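Local coordinates for protein-L-isoaspartate(D-aspartate) O-methyltransferase (Sulfolobus tokodaii, PDB 1VBF), which probably methylates L-isoaspartyl residues of damaged proteins with S-adenosyl-L-methionine as methyl donor, a step in their repair or degradation, at residues L75-G80 with V96-N101. Residues are numbered along the deposited sequence; the frame is centred on the assembly and turned at random.
Sequences LEIGTG and VSVEIN
Glu-76 sits between Val-96 and Val-98 on the parallel neighbouring strand: its N gives a hydrogen bond to Val-96 O (2.9 Å) and its O takes one from Val-98 N (3.0 Å). The axes of 75-77 and 96-99 approach to 4.7 Å, at 14° to each other. Where 75-80 turns out of the sheet, Val-98 O accepts twice, from Gly-78 N and, from above the carbonyl plane, from Thr-79 N. Gly-78 has phi 117°, where a CB would jam against the preceding carbonyl. On the Glu-76 face, Ser-97 OG donates to the anti lone pair of Glu-76 OE1 (2.6 Å), and Thr-79 brings its hydroxyl up beside the same serine. Leu-75, Val-96, Ile-77 and Val-98 lie on the other face, Leu-75 CD1 3.9 Å from Val-96 CG1. Glu-99 bends at chi2 (61°), which carries its carboxylate back to the turn: OE2 accepts from Gly-80 N (2.9 Å), while OE1 accepts from Asn-101 N (2.9 Å). A leucine in place of Glu-99 would probably leave both backbone N-H groups without this acceptor and the glycine turn less firmly held. The pair joins both strands of the first beta-alpha-beta unit of the Rossmann-like fold; in related methyltransferases such a glycine-rich turn and acidic residue, here Glu-99, line the S-adenosyl-L-methionine site, and probably do here. Helix 83-91 covers the Glu-76 face, where Thr-85 OG1 also hydrogen-bonds Glu-76 OE1; strand 135-140 flanks 73-77, and Asn-101 caps helix 102-109.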
ATOM      1  N   LEU B  75      39.602   9.562   4.524  1.00 34.03           N
ATOM      2  CA  LEU B  75      39.032   8.400   5.195  1.00 31.21           C
ATOM      3  C   LEU B  75      37.907   7.882   4.293  1.00 30.41           C
ATOM      4  O   LEU B  75      37.039   8.661   3.891  1.00 31.01           O
ATOM      5  CB  LEU B  75      38.460   8.790   6.562  1.00 29.89           C
ATOM      6  CG  LEU B  75      37.630   7.689   7.233  1.00 30.55           C
ATOM      7  CD1 LEU B  75      38.544   6.579   7.699  1.00 30.03           C
ATOM      8  CD2 LEU B  75      36.846   8.247   8.406  1.00 31.00           C
ATOM      9  N   GLU B  76      37.928   6.591   3.971  1.00 28.32           N
ATOM     10  CA  GLU B  76      36.907   5.966   3.126  1.00 27.78           C
ATOM     11  C   GLU B  76      36.178   4.842   3.867  1.00 28.52           C
ATOM     12  O   GLU B  76      36.806   3.837   4.209  1.00 28.64           O
ATOM     13  CB  GLU B  76      37.542   5.355   1.870  1.00 28.45           C
ATOM     14  CG  GLU B  76      36.568   4.521   1.049  1.00 30.90           C
ATOM     15  CD  GLU B  76      37.231   3.708  -0.045  1.00 33.80           C
ATOM     16  OE1 GLU B  76      37.968   2.759   0.283  1.00 36.19           O
ATOM     17  OE2 GLU B  76      37.013   4.006  -1.240  1.00 32.94           O
ATOM     18  N   ILE B  77      34.866   4.990   4.083  1.00 26.92           N
ATOM     19  CA  ILE B  77      34.093   3.958   4.778  1.00 25.43           C
ATOM     20  C   ILE B  77      33.427   2.972   3.807  1.00 26.20           C
ATOM     21  O   ILE B  77      32.402   3.284   3.209  1.00 26.75           O
ATOM     22  CB  ILE B  77      32.974   4.557   5.655  1.00 24.34           C
ATOM     23  CG1 ILE B  77      33.498   5.712   6.525  1.00 24.12           C
ATOM     24  CG2 ILE B  77      32.371   3.457   6.510  1.00 22.55           C
ATOM     25  CD1 ILE B  77      34.627   5.376   7.472  1.00 25.10           C
ATOM     26  N   GLY B  78      34.015   1.789   3.657  1.00 25.02           N
ATOM     27  CA  GLY B  78      33.466   0.779   2.775  1.00 27.41           C
ATOM     28  C   GLY B  78      34.381   0.414   1.616  1.00 31.06           C
ATOM     29  O   GLY B  78      34.023   0.572   0.450  1.00 33.78           O
ATOM     30  N   THR B  79      35.557  -0.110   1.922  1.00 32.17           N
ATOM     31  CA  THR B  79      36.537  -0.471   0.899  1.00 32.36           C
ATOM     32  C   THR B  79      35.970  -1.236  -0.289  1.00 32.12           C
ATOM     33  O   THR B  79      36.228  -0.884  -1.439  1.00 32.02           O
ATOM     34  CB  THR B  79      37.704  -1.293   1.516  1.00 31.70           C
ATOM     35  OG1 THR B  79      38.264  -0.554   2.607  1.00 30.83           O
ATOM     36  CG2 THR B  79      38.799  -1.550   0.485  1.00 27.74           C
ATOM     37  N   GLY B  80      35.200  -2.277  -0.021  1.00 31.93           N
ATOM     38  CA  GLY B  80      34.645  -3.038  -1.117  1.00 33.21           C
ATOM     39  C   GLY B  80      35.742  -3.646  -1.967  1.00 34.22           C
ATOM     40  O   GLY B  80      36.694  -4.196  -1.420  1.00 36.27           O
ATOM     41  N   VAL B  96      43.066   6.152   4.422  1.00 32.13           N
ATOM     42  CA  VAL B  96      42.719   5.142   5.422  1.00 31.06           C
ATOM     43  C   VAL B  96      41.349   4.602   4.977  1.00 30.45           C
ATOM     44  O   VAL B  96      40.404   5.365   4.831  1.00 29.71           O
ATOM     45  CB  VAL B  96      42.594   5.752   6.827  1.00 32.00           C
ATOM     46  CG1 VAL B  96      41.999   4.732   7.772  1.00 31.89           C
ATOM     47  CG2 VAL B  96      43.968   6.206   7.338  1.00 31.31           C
ATOM     48  N   SER B  97      41.238   3.298   4.759  1.00 29.57           N
ATOM     49  CA  SER B  97      39.985   2.724   4.296  1.00 30.24           C
ATOM     50  C   SER B  97      39.486   1.539   5.131  1.00 32.63           C
ATOM     51  O   SER B  97      40.194   0.550   5.304  1.00 33.76           O
ATOM     52  CB  SER B  97      40.138   2.285   2.851  1.00 30.30           C
ATOM     53  OG  SER B  97      38.972   1.640   2.377  1.00 32.21           O
ATOM     54  N   VAL B  98      38.238   1.627   5.590  1.00 32.13           N
ATOM     55  CA  VAL B  98      37.637   0.603   6.433  1.00 31.43           C
ATOM     56  C   VAL B  98      36.625  -0.320   5.741  1.00 33.02           C
ATOM     57  O   VAL B  98      35.811   0.138   4.958  1.00 35.99           O
ATOM     58  CB  VAL B  98      36.911   1.284   7.611  1.00 30.04           C
ATOM     59  CG1 VAL B  98      36.443   0.241   8.612  1.00 27.92           C
ATOM     60  CG2 VAL B  98      37.818   2.343   8.232  1.00 26.98           C
ATOM     61  N   GLU B  99      36.668  -1.614   6.054  1.00 33.04           N
ATOM     62  CA  GLU B  99      35.733  -2.589   5.506  1.00 31.70           C
ATOM     63  C   GLU B  99      35.236  -3.475   6.663  1.00 33.15           C
ATOM     64  O   GLU B  99      36.039  -3.985   7.435  1.00 35.85           O
ATOM     65  CB  GLU B  99      36.409  -3.445   4.447  1.00 31.15           C
ATOM     66  CG  GLU B  99      35.547  -4.622   4.027  1.00 34.23           C
ATOM     67  CD  GLU B  99      34.220  -4.184   3.429  1.00 35.68           C
ATOM     68  OE1 GLU B  99      33.170  -4.755   3.802  1.00 34.84           O
ATOM     69  OE2 GLU B  99      34.229  -3.265   2.581  1.00 37.82           O
ATOM     70  N   ILE B 100      33.925  -3.669   6.783  1.00 31.86           N
ATOM     71  CA  ILE B 100      33.380  -4.452   7.888  1.00 30.73           C
ATOM     72  C   ILE B 100      33.205  -5.933   7.603  1.00 32.33           C
ATOM     73  O   ILE B 100      33.188  -6.756   8.522  1.00 31.57           O
ATOM     74  CB  ILE B 100      32.006  -3.868   8.355  1.00 29.25           C
ATOM     75  CG1 ILE B 100      31.611  -4.435   9.711  1.00 26.73           C
ATOM     76  CG2 ILE B 100      30.907  -4.223   7.375  1.00 23.30           C
ATOM     77  CD1 ILE B 100      30.470  -3.661  10.361  1.00 27.47           C
ATOM     78  N   ASN B 101      33.084  -6.266   6.324  1.00 34.00           N
ATOM     79  CA  ASN B 101      32.865  -7.644   5.909  1.00 35.35           C
ATOM     80  C   ASN B 101      34.194  -8.291   5.619  1.00 36.21           C
ATOM     81  O   ASN B 101      34.950  -7.826   4.772  1.00 35.64           O
ATOM     82  CB  ASN B 101      31.960  -7.665   4.678  1.00 36.71           C
ATOM     83  CG  ASN B 101      31.722  -9.062   4.142  1.00 39.07           C
ATOM     84  OD1 ASN B 101      32.635  -9.716   3.635  1.00 41.49           O
ATOM     85  ND2 ASN B 101      30.489  -9.525   4.241  1.00 38.47           N
TER
HETATM   86  O   HOH W   1      39.686  -2.345   4.284  1.00 21.28           O